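Local coordinates for glucokinase (Streptomyces griseus, PDB 3VGL), which probably phosphorylates D-glucose to glucose 6-phosphate with ATP, as a zinc-containing glucokinase of the ROK family, at residues I5-A16 with A43-S52; A64-V75 with A78-K89. One frame throughout, in Å; residues are numbered along the deposited sequence.

How the contacts relate
Both contacts lie in the part of the chain that holds the five-stranded sheet 29-32, 13-19, 3-9, 57-64, 100-104, and they follow one another in sequence: contact 1 is closed at S52 before contact 2 opens at A64. Their centres are 15 Å apart, yet they touch. I9 O is 2.9 Å from A65 N, a probable hydrogen bond, while I9 CG2 packs on W83 CH2 and I44 on L88, so helices 37-52 and 88-96 meet where the contacts adjoin. Contact 1 carries the turn that grips the nucleotide analogue, contact 2 part of the glucose pocket, so loops after strands 3-9 and 57-64 border neighbouring sites, consistent with phosphate transfer between them.

Contact 1: I5-A16 with A43-S52. With ANP (phosphoaminophosphonic acid-adenylate ester), chain E.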
loop_
_atom_site.group_PDB
_atom_site.type_symbol
_atom_site.label_atom_id
_atom_site.label_comp_id
_atom_site.label_asym_id
_atom_site.label_seq_id
_atom_site.Cartn_x
_atom_site.Cartn_y
_atom_site.Cartn_z
ATOM N N ILE A 5 -24.595 -2.591 37.571
ATOM C CA ILE A 5 -25.064 -2.661 36.203
ATOM C C ILE A 5 -23.900 -2.353 35.281
ATOM O O ILE A 5 -23.136 -1.445 35.557
ATOM C CB ILE A 5 -26.202 -1.624 35.950
ATOM C CG1 ILE A 5 -27.521 -2.130 36.539
ATOM C CG2 ILE A 5 -26.348 -1.305 34.442
ATOM C CD1 ILE A 5 -28.459 -2.761 35.517
ATOM N N GLY A 6 -23.753 -3.143 34.220
ATOM C CA GLY A 6 -22.830 -2.780 33.127
ATOM C C GLY A 6 -23.641 -2.313 31.928
ATOM O O GLY A 6 -24.683 -2.893 31.615
ATOM N N VAL A 7 -23.177 -1.252 31.249
ATOM C CA VAL A 7 -23.819 -0.750 30.033
ATOM C C VAL A 7 -22.763 -0.632 28.932
ATOM O O VAL A 7 -21.799 0.128 29.083
ATOM C CB VAL A 7 -24.452 0.668 30.231
ATOM C CG1 VAL A 7 -25.280 1.080 28.992
ATOM C CG2 VAL A 7 -25.319 0.709 31.483
ATOM N N ASP A 8 -22.927 -1.387 27.847
ATOM C CA ASP A 8 -21.969 -1.328 26.733
ATOM C C ASP A 8 -22.612 -0.472 25.664
ATOM O O ASP A 8 -23.682 -0.813 25.149
ATOM C CB ASP A 8 -21.691 -2.758 26.223
ATOM C CG ASP A 8 -20.632 -2.799 25.119
ATOM O OD1 ASP A 8 -20.721 -2.015 24.141
ATOM O OD2 ASP A 8 -19.703 -3.630 25.233
ATOM N N ILE A 9 -21.989 0.673 25.363
ATOM C CA ILE A 9 -22.503 1.566 24.332
ATOM C C ILE A 9 -21.612 1.497 23.106
ATOM O O ILE A 9 -20.482 2.019 23.107
ATOM C CB ILE A 9 -22.588 3.022 24.788
ATOM C CG1 ILE A 9 -23.459 3.107 26.033
ATOM C CG2 ILE A 9 -23.209 3.891 23.676
ATOM C CD1 ILE A 9 -22.982 4.145 27.013
ATOM N N GLY A 10 -22.128 0.836 22.079
ATOM C CA GLY A 10 -21.368 0.680 20.826
ATOM C C GLY A 10 -21.931 1.566 19.730
ATOM O O GLY A 10 -22.934 2.245 19.916
ATOM N N GLY A 11 -21.262 1.567 18.576
ATOM C CA GLY A 11 -21.731 2.342 17.420
ATOM C C GLY A 11 -23.133 1.964 16.955
ATOM O O GLY A 11 -23.840 2.800 16.391
ATOM N N THR A 12 -23.537 0.712 17.191
ATOM C CA THR A 12 -24.807 0.197 16.684
ATOM C C THR A 12 -25.784 -0.066 17.828
ATOM O O THR A 12 -26.960 0.288 17.729
ATOM C CB THR A 12 -24.578 -1.103 15.838
ATOM O OG1 THR A 12 -23.682 -0.799 14.759
ATOM C CG2 THR A 12 -25.867 -1.626 15.227
ATOM N N LYS A 13 -25.288 -0.678 18.905
ATOM C CA LYS A 13 -26.144 -1.206 19.972
ATOM C C LYS A 13 -25.742 -0.729 21.353
ATOM O O LYS A 13 -24.561 -0.572 21.657
ATOM C CB LYS A 13 -26.061 -2.740 20.004
ATOM C CG LYS A 13 -26.302 -3.447 18.691
ATOM C CD LYS A 13 -25.581 -4.785 18.716
ATOM C CE LYS A 13 -25.741 -5.514 17.403
ATOM N NZ LYS A 13 -25.144 -6.873 17.469
ATOM N N ILE A 14 -26.746 -0.556 22.207
ATOM C CA ILE A 14 -26.530 -0.410 23.638
ATOM C C ILE A 14 -27.036 -1.670 24.331
ATOM O O ILE A 14 -28.139 -2.148 24.044
ATOM C CB ILE A 14 -27.271 0.850 24.185
ATOM C CG1 ILE A 14 -26.613 2.126 23.641
ATOM C CG2 ILE A 14 -27.291 0.837 25.718
ATOM C CD1 ILE A 14 -27.456 3.391 23.851
ATOM N N ALA A 15 -26.217 -2.233 25.211
ATOM C CA ALA A 15 -26.619 -3.405 25.994
ATOM C C ALA A 15 -26.289 -3.199 27.454
ATOM O O ALA A 15 -25.196 -2.761 27.796
ATOM C CB ALA A 15 -25.942 -4.645 25.482
ATOM N N ALA A 16 -27.240 -3.544 28.326
ATOM C CA ALA A 16 -27.001 -3.408 29.746
ATOM C C ALA A 16 -27.450 -4.659 30.473
ATOM O O ALA A 16 -28.291 -5.425 29.979
ATOM C CB ALA A 16 -27.706 -2.181 30.306
ATOM N N ALA A 43 -31.105 6.964 26.330
ATOM C CA ALA A 43 -31.066 5.522 26.117
ATOM C C ALA A 43 -30.303 4.793 27.219
ATOM O O ALA A 43 -30.686 3.694 27.611
ATOM C CB ALA A 43 -30.453 5.205 24.757
ATOM N N ILE A 44 -29.219 5.399 27.704
ATOM C CA ILE A 44 -28.480 4.830 28.842
ATOM C C ILE A 44 -29.385 4.743 30.058
ATOM O O ILE A 44 -29.415 3.730 30.749
ATOM C CB ILE A 44 -27.234 5.643 29.217
ATOM C CG1 ILE A 44 -26.189 5.571 28.100
ATOM C CG2 ILE A 44 -26.632 5.158 30.543
ATOM C CD1 ILE A 44 -25.094 6.620 28.235
ATOM N N CYS A 45 -30.129 5.810 30.311
ATOM C CA CYS A 45 -31.065 5.811 31.428
ATOM C C CYS A 45 -32.152 4.746 31.276
ATOM O O CYS A 45 -32.495 4.062 32.256
ATOM C CB CYS A 45 -31.649 7.210 31.601
ATOM S SG CYS A 45 -30.405 8.359 32.204
ATOM N N ALA A 46 -32.674 4.585 30.060
ATOM C CA ALA A 46 -33.669 3.540 29.779
ATOM C C ALA A 46 -33.083 2.137 29.962
ATOM O O ALA A 46 -33.747 1.240 30.503
ATOM C CB ALA A 46 -34.216 3.685 28.381
ATOM N N ALA A 47 -31.850 1.957 29.492
ATOM C CA ALA A 47 -31.138 0.682 29.650
ATOM C C ALA A 47 -30.883 0.327 31.110
ATOM O O ALA A 47 -31.104 -0.822 31.538
ATOM C CB ALA A 47 -29.813 0.699 28.867
ATOM N N VAL A 48 -30.419 1.307 31.882
ATOM C CA VAL A 48 -30.191 1.104 33.314
ATOM C C VAL A 48 -31.513 0.750 34.008
ATOM O O VAL A 48 -31.568 -0.225 34.751
ATOM C CB VAL A 48 -29.520 2.340 33.994
ATOM C CG1 VAL A 48 -29.515 2.198 35.523
ATOM C CG2 VAL A 48 -28.110 2.552 33.458
ATOM N N ALA A 49 -32.567 1.512 33.740
ATOM C CA ALA A 49 -33.889 1.241 34.335
ATOM C C ALA A 49 -34.420 -0.158 33.981
ATOM O O ALA A 49 -34.888 -0.908 34.861
ATOM C CB ALA A 49 -34.881 2.328 33.931
ATOM N N GLY A 50 -34.321 -0.514 32.699
ATOM C CA GLY A 50 -34.774 -1.826 32.225
ATOM C C GLY A 50 -33.994 -2.990 32.804
ATOM O O GLY A 50 -34.575 -3.974 33.271
ATOM N N ALA A 51 -32.667 -2.899 32.780
ATOM C CA ALA A 51 -31.832 -3.982 33.315
ATOM C C ALA A 51 -31.954 -4.107 34.848
ATOM O O ALA A 51 -31.824 -5.200 35.406
ATOM C CB ALA A 51 -30.396 -3.761 32.912
ATOM N N SER A 52 -32.258 -2.986 35.506
ATOM C CA SER A 52 -32.278 -2.931 36.966
ATOM C C SER A 52 -33.559 -3.507 37.553
ATOM O O SER A 52 -33.598 -3.752 38.747
ATOM C CB SER A 52 -32.095 -1.492 37.464
ATOM O OG SER A 52 -30.757 -1.070 37.197
HETATM P PB ANP E . -21.539 -2.530 18.570
HETATM O O1B ANP E . -20.327 -2.160 17.709
HETATM O O2B ANP E . -22.672 -1.546 18.558
HETATM N N3B ANP E . -21.036 -2.738 20.195
HETATM P PA ANP E . -21.529 -5.259 17.523
HETATM O O1A ANP E . -22.663 -6.285 17.434
HETATM O O2A ANP E . -20.309 -5.558 18.338
HETATM O O3A ANP E . -22.204 -3.865 17.979
HETATM O "O5'" ANP E . -21.022 -4.886 16.042
HETATM C "C5'" ANP E . -21.933 -4.520 15.001
HETATM C "C4'" ANP E . -21.324 -4.867 13.659
HETATM O "O4'" ANP E . -20.905 -6.239 13.648
HETATM C "C3'" ANP E . -22.352 -4.720 12.565
HETATM O "O3'" ANP E . -21.642 -4.449 11.354
HETATM C "C2'" ANP E . -22.941 -6.106 12.517
HETATM O "O2'" ANP E . -23.520 -6.396 11.257
HETATM C "C1'" ANP E . -21.757 -7.016 12.810
HETATM N N9 ANP E . -22.161 -8.182 13.616
HETATM C C8 ANP E . -22.622 -8.194 14.880
HETATM N N7 ANP E . -22.880 -9.478 15.287
HETATM C C5 ANP E . -22.543 -10.272 14.257
HETATM C C6 ANP E . -22.564 -11.734 13.963
HETATM N N6 ANP E . -22.986 -12.628 14.894
HETATM N N1 ANP E . -22.113 -12.130 12.753
HETATM C C2 ANP E . -21.684 -11.281 11.788
HETATM N N3 ANP E . -21.653 -9.942 11.987
HETATM C C4 ANP E . -22.066 -9.425 13.161
#
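With CG1 of I5 turned anti to the carbonyl carbon (chi1 -77°), its CD1 is carried to helix 43-52, where it presses on A51 CB at 3.4 Å, a tight carbon contact. V7 instead sets CG1 anti to its backbone N (chi1 -172°), and the other branch, CG2, reaches V48 CG2 at 3.9 Å, the two valines crossing at about a right angle. I9 and I44 also cross nearly at right angles, methyl against methyl, with their CD1 atoms 3.5 Å apart.

From the neighbouring strand, I14 uses both branches: CD1 lies against A43 CB and CG2 against A47 CB. The small A16 lets the helix close in, its CB 3.8 Å from A47 CB. No hydrogen bond crosses the interface; S52 OG turns back to V48 O from above the carbonyl plane, on the opposite face from S52 N.

This is the beta-hairpin and covering helix of an actin-like ATPase fold: strands 5-9 and 13-16 run antiparallel, and the helix lies over both, the axis of segment 43-52 running 33° from that of strand 13-16. The turn from G10 to K13 is a phosphate-binding loop, matching the phosphate 1 loop of the actin-like ATPases. T12 N and K13 N both donate to O2B of the ATP analogue, each at 2.8 Å, and the extended K13 side chain brings NZ to its O1A. Beside the hairpin, I5, V7 and I9 also touch V57, V60 and I62 of strand 57-64; beyond strand 13-19, F29 packs against A47 and A51.

Contact 2: A64-V75 with A78-K89; sequences AAGYVDDKRATV and APNIDWRHEPLK. With BGC (beta-D-glucopyranose), chain D.
V75 and E86 form an antiparallel hydrogen-bonded pair, V75 N to E86 O at 2.9 Å and E86 N to V75 O at 2.8 Å, and H85 shares the place opposite V75 in a G1 beta bulge. One more backbone bond, K89 N to A73 O, is nearly straight at 167° and ties the first turn of helix 88-96 to A73, the residue just after the 69-72 turn.

V75 is the central side chain. Its CG1, anti to the backbone N (chi1 -175°), touches W83 CE3 at 3.4 Å, while CG2 stands over the six-membered ring in a CH-pi contact and also meets L88 CD2. I81 CG2 covers the opposite face of the indole, and A65 N lies at its edge in the ring plane, so the indole is clamped between the two side chains, which fix its tilt. A64 CB adds a contact at CZ3. A78 CB packs on G66 CA, 4.0 Å away.

The type I turn from D69 to R72 is braced by D69 OD1, which takes A73 N on its syn lone pair and T74 N from above the carboxylate plane. K89 runs extended along A73, CD against CB, and its NZ reaches K71 O and R72 O through two waters.

Glucose sits at the other end, where P79 CG is 3.0 Å from its O1 and A65 CB 3.3 Å from O6; a water joins A65 O to N80 N. H85 NE2 bonds to W286 O of the second subunit. I81 and W83 pack on I40 of helix 37-52, while V68 and K89 lean on V102 of strand 100-104.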
loop_
_atom_site.group_PDB
_atom_site.type_symbol
_atom_site.label_atom_id
_atom_site.label_comp_id
_atom_site.label_asym_id
_atom_site.label_seq_id
_atom_site.Cartn_x
_atom_site.Cartn_y
_atom_site.Cartn_z
ATOM N N ALA A 64 -17.754 2.455 26.893
ATOM C CA ALA A 64 -18.128 3.369 25.836
ATOM C C ALA A 64 -17.214 3.187 24.634
ATOM O O ALA A 64 -16.010 3.146 24.802
ATOM C CB ALA A 64 -18.016 4.812 26.344
ATOM N N ALA A 65 -17.796 3.142 23.435
ATOM C CA ALA A 65 -17.018 2.989 22.197
ATOM C C ALA A 65 -16.338 4.308 21.774
ATOM O O ALA A 65 -16.690 4.924 20.765
ATOM C CB ALA A 65 -17.908 2.460 21.095
ATOM N N GLY A 66 -15.348 4.721 22.542
ATOM C CA GLY A 66 -14.549 5.877 22.152
ATOM C C GLY A 66 -13.324 6.009 23.022
ATOM O O GLY A 66 -13.090 5.189 23.915
ATOM N N TYR A 67 -12.553 7.068 22.747
ATOM C CA TYR A 67 -11.350 7.403 23.501
ATOM C C TYR A 67 -11.816 7.969 24.843
ATOM O O TYR A 67 -12.434 9.033 24.879
ATOM C CB TYR A 67 -10.564 8.500 22.744
ATOM C CG TYR A 67 -9.737 8.033 21.542
ATOM C CD1 TYR A 67 -10.325 7.326 20.492
ATOM C CD2 TYR A 67 -8.375 8.330 21.451
ATOM C CE1 TYR A 67 -9.566 6.937 19.380
ATOM C CE2 TYR A 67 -7.603 7.938 20.331
ATOM C CZ TYR A 67 -8.215 7.213 19.328
ATOM O OH TYR A 67 -7.479 6.796 18.229
ATOM N N VAL A 68 -11.549 7.229 25.918
ATOM C CA VAL A 68 -11.930 7.633 27.278
ATOM C C VAL A 68 -10.706 8.139 28.034
ATOM O O VAL A 68 -9.618 7.553 27.936
ATOM C CB VAL A 68 -12.576 6.450 28.008
ATOM C CG1 VAL A 68 -12.872 6.810 29.494
ATOM C CG2 VAL A 68 -13.852 6.051 27.283
ATOM N N ASP A 69 -10.895 9.207 28.807
ATOM C CA ASP A 69 -9.790 9.844 29.545
ATOM C C ASP A 69 -9.256 9.035 30.739
ATOM O O ASP A 69 -9.869 8.052 31.148
ATOM C CB ASP A 69 -10.208 11.245 29.976
ATOM C CG ASP A 69 -11.157 11.237 31.161
ATOM O OD1 ASP A 69 -12.080 10.389 31.228
ATOM O OD2 ASP A 69 -10.960 12.095 32.037
ATOM N N ASP A 70 -8.114 9.452 31.296
ATOM C CA ASP A 70 -7.460 8.703 32.384
ATOM C C ASP A 70 -8.251 8.741 33.699
ATOM O O ASP A 70 -8.071 7.885 34.570
ATOM C CB ASP A 70 -6.031 9.218 32.610
ATOM C CG ASP A 70 -5.989 10.705 32.906
ATOM O OD1 ASP A 70 -6.438 11.499 32.050
ATOM O OD2 ASP A 70 -5.512 11.078 34.001
ATOM N N LYS A 71 -9.116 9.740 33.823
ATOM C CA LYS A 71 -10.019 9.864 34.972
ATOM C C LYS A 71 -11.277 8.992 34.845
ATOM O O LYS A 71 -12.108 8.958 35.755
ATOM C CB LYS A 71 -10.414 11.329 35.196
ATOM C CG LYS A 71 -9.231 12.248 35.494
ATOM C CD LYS A 71 -9.620 13.434 36.366
ATOM C CE LYS A 71 -9.427 13.116 37.857
ATOM N NZ LYS A 71 -9.780 14.249 38.754
ATOM N N ARG A 72 -11.422 8.290 33.720
ATOM C CA ARG A 72 -12.541 7.353 33.534
ATOM C C ARG A 72 -13.906 8.033 33.707
ATOM O O ARG A 72 -14.795 7.532 34.419
ATOM C CB ARG A 72 -12.383 6.112 34.433
ATOM C CG ARG A 72 -11.122 5.292 34.108
ATOM C CD ARG A 72 -10.714 4.418 35.274
ATOM N NE ARG A 72 -9.271 4.467 35.496
ATOM C CZ ARG A 72 -8.645 3.810 36.471
ATOM N NH1 ARG A 72 -9.333 3.039 37.305
ATOM N NH2 ARG A 72 -7.327 3.920 36.606
ATOM N N ALA A 73 -14.058 9.183 33.055
ATOM C CA ALA A 73 -15.253 10.009 33.220
ATOM C C ALA A 73 -15.790 10.642 31.938
ATOM O O ALA A 73 -16.968 11.004 31.857
ATOM C CB ALA A 73 -14.990 11.097 34.261
ATOM N N THR A 74 -14.920 10.779 30.942
ATOM C CA THR A 74 -15.218 11.563 29.762
ATOM C C THR A 74 -14.814 10.811 28.506
ATOM O O THR A 74 -13.731 10.235 28.446
ATOM C CB THR A 74 -14.435 12.880 29.818
ATOM O OG1 THR A 74 -14.893 13.627 30.953
ATOM C CG2 THR A 74 -14.618 13.719 28.564
ATOM N N VAL A 75 -15.708 10.805 27.522
ATOM C CA VAL A 75 -15.354 10.305 26.184
ATOM C C VAL A 75 -14.728 11.465 25.397
ATOM O O VAL A 75 -15.436 12.361 24.950
ATOM C CB VAL A 75 -16.574 9.690 25.442
ATOM C CG1 VAL A 75 -16.107 9.060 24.102
ATOM C CG2 VAL A 75 -17.268 8.596 26.305
ATOM N N ALA A 78 -14.860 10.025 19.711
ATOM C CA ALA A 78 -15.347 8.722 19.162
ATOM C C ALA A 78 -15.502 8.768 17.643
ATOM O O ALA A 78 -16.065 9.717 17.119
ATOM C CB ALA A 78 -16.654 8.320 19.795
ATOM N N PRO A 79 -14.982 7.749 16.923
ATOM C CA PRO A 79 -15.085 7.797 15.465
ATOM C C PRO A 79 -16.459 7.471 14.897
ATOM O O PRO A 79 -16.788 7.935 13.789
ATOM C CB PRO A 79 -14.058 6.743 14.989
ATOM C CG PRO A 79 -13.837 5.901 16.106
ATOM C CD PRO A 79 -14.078 6.690 17.383
ATOM N N ASN A 80 -17.260 6.679 15.615
ATOM C CA ASN A 80 -18.505 6.170 15.061
ATOM C C ASN A 80 -19.742 6.589 15.872
ATOM O O ASN A 80 -20.835 6.131 15.610
ATOM C CB ASN A 80 -18.429 4.642 14.919
ATOM C CG ASN A 80 -17.261 4.213 14.046
ATOM O OD1 ASN A 80 -17.097 4.712 12.940
ATOM N ND2 ASN A 80 -16.439 3.290 14.557
ATOM N N ILE A 81 -19.521 7.463 16.848
ATOM C CA ILE A 81 -20.582 8.019 17.696
ATOM C C ILE A 81 -20.251 9.512 17.833
ATOM O O ILE A 81 -19.088 9.882 17.901
ATOM C CB ILE A 81 -20.599 7.335 19.091
ATOM C CG1 ILE A 81 -21.001 5.860 18.973
ATOM C CG2 ILE A 81 -21.570 8.057 20.068
ATOM C CD1 ILE A 81 -20.741 5.079 20.215
ATOM N N ASP A 82 -21.263 10.364 17.943
ATOM C CA ASP A 82 -21.007 11.811 18.036
ATOM C C ASP A 82 -20.679 12.268 19.471
ATOM O O ASP A 82 -21.490 12.910 20.169
ATOM C CB ASP A 82 -22.160 12.602 17.414
ATOM C CG ASP A 82 -21.838 14.087 17.239
ATOM O OD1 ASP A 82 -20.641 14.464 17.101
ATOM O OD2 ASP A 82 -22.801 14.876 17.215
ATOM N N TRP A 83 -19.478 11.913 19.905
ATOM C CA TRP A 83 -18.959 12.293 21.212
ATOM C C TRP A 83 -17.668 13.093 21.011
ATOM O O TRP A 83 -16.727 12.620 20.372
ATOM C CB TRP A 83 -18.640 11.044 22.038
ATOM C CG TRP A 83 -19.787 10.353 22.768
ATOM C CD1 TRP A 83 -20.904 10.930 23.308
ATOM C CD2 TRP A 83 -19.869 8.950 23.092
ATOM N NE1 TRP A 83 -21.682 9.975 23.946
ATOM C CE2 TRP A 83 -21.068 8.752 23.820
ATOM C CE3 TRP A 83 -19.053 7.843 22.820
ATOM C CZ2 TRP A 83 -21.471 7.482 24.284
ATOM C CZ3 TRP A 83 -19.447 6.578 23.302
ATOM C CH2 TRP A 83 -20.643 6.416 24.015
ATOM N N ARG A 84 -17.616 14.302 21.567
ATOM C CA ARG A 84 -16.374 15.064 21.611
ATOM C C ARG A 84 -16.293 15.682 23.002
ATOM O O ARG A 84 -17.100 16.548 23.330
ATOM C CB ARG A 84 -16.341 16.165 20.534
ATOM C CG ARG A 84 -16.277 15.678 19.072
ATOM C CD ARG A 84 -14.933 15.050 18.745
ATOM N NE ARG A 84 -14.830 14.631 17.350
ATOM C CZ ARG A 84 -15.241 13.452 16.885
ATOM N NH1 ARG A 84 -15.826 12.567 17.691
ATOM N NH2 ARG A 84 -15.086 13.175 15.595
ATOM N N HIS A 85 -15.316 15.238 23.798
ATOM C CA HIS A 85 -15.141 15.696 25.187
ATOM C C HIS A 85 -16.473 15.604 25.946
ATOM O O HIS A 85 -16.910 16.555 26.626
ATOM C CB HIS A 85 -14.536 17.120 25.236
ATOM C CG HIS A 85 -13.080 17.190 24.879
ATOM N ND1 HIS A 85 -12.336 18.332 25.060
ATOM C CD2 HIS A 85 -12.227 16.272 24.357
ATOM C CE1 HIS A 85 -11.095 18.126 24.657
ATOM N NE2 HIS A 85 -10.999 16.881 24.233
ATOM N N GLU A 86 -17.105 14.437 25.845
ATOM C CA GLU A 86 -18.411 14.190 26.450
ATOM C C GLU A 86 -18.311 13.755 27.930
ATOM O O GLU A 86 -17.803 12.670 28.227
ATOM C CB GLU A 86 -19.166 13.132 25.624
ATOM C CG GLU A 86 -20.509 12.649 26.217
ATOM C CD GLU A 86 -21.652 13.646 26.008
ATOM O OE1 GLU A 86 -22.794 13.347 26.419
ATOM O OE2 GLU A 86 -21.402 14.722 25.420
ATOM N N PRO A 87 -18.818 14.590 28.870
ATOM C CA PRO A 87 -18.782 14.247 30.294
ATOM C C PRO A 87 -19.859 13.224 30.669
ATOM O O PRO A 87 -20.841 13.516 31.372
ATOM C CB PRO A 87 -19.009 15.601 30.982
ATOM C CG PRO A 87 -19.842 16.354 30.039
ATOM C CD PRO A 87 -19.426 15.916 28.642
ATOM N N LEU A 88 -19.636 11.999 30.229
ATOM C CA LEU A 88 -20.629 10.964 30.359
ATOM C C LEU A 88 -20.894 10.571 31.810
ATOM O O LEU A 88 -22.044 10.386 32.197
ATOM C CB LEU A 88 -20.192 9.757 29.517
ATOM C CG LEU A 88 -21.292 8.783 29.117
ATOM C CD1 LEU A 88 -22.426 9.448 28.318
ATOM C CD2 LEU A 88 -20.663 7.683 28.287
ATOM N N LYS A 89 -19.831 10.443 32.604
ATOM C CA LYS A 89 -19.978 10.120 34.024
ATOM C C LYS A 89 -20.913 11.109 34.717
ATOM O O LYS A 89 -21.866 10.708 35.379
ATOM C CB LYS A 89 -18.623 10.123 34.728
ATOM C CG LYS A 89 -18.723 10.036 36.263
ATOM C CD LYS A 89 -17.348 9.936 36.882
ATOM C CE LYS A 89 -17.432 9.994 38.398
ATOM N NZ LYS A 89 -16.185 9.465 38.996
HETATM C C2 BGC D . -13.184 3.307 18.811
HETATM C C3 BGC D . -12.782 2.538 20.068
HETATM C C4 BGC D . -13.774 1.417 20.381
HETATM C C5 BGC D . -13.948 0.582 19.124
HETATM C C6 BGC D . -14.955 -0.556 19.322
HETATM C C1 BGC D . -13.360 2.312 17.670
HETATM O O1 BGC D . -13.827 2.949 16.513
HETATM O O2 BGC D . -12.093 4.185 18.475
HETATM O O3 BGC D . -12.693 3.398 21.161
HETATM O O4 BGC D . -13.242 0.597 21.406
HETATM O O5 BGC D . -14.377 1.378 18.030
HETATM O O6 BGC D . -16.229 -0.048 19.682
HETATM O O HOH W 1 -17.002 4.951 18.025
HETATM O O HOH W 2 -13.403 10.413 37.786
HETATM O O HOH W 3 -14.732 7.329 37.152
#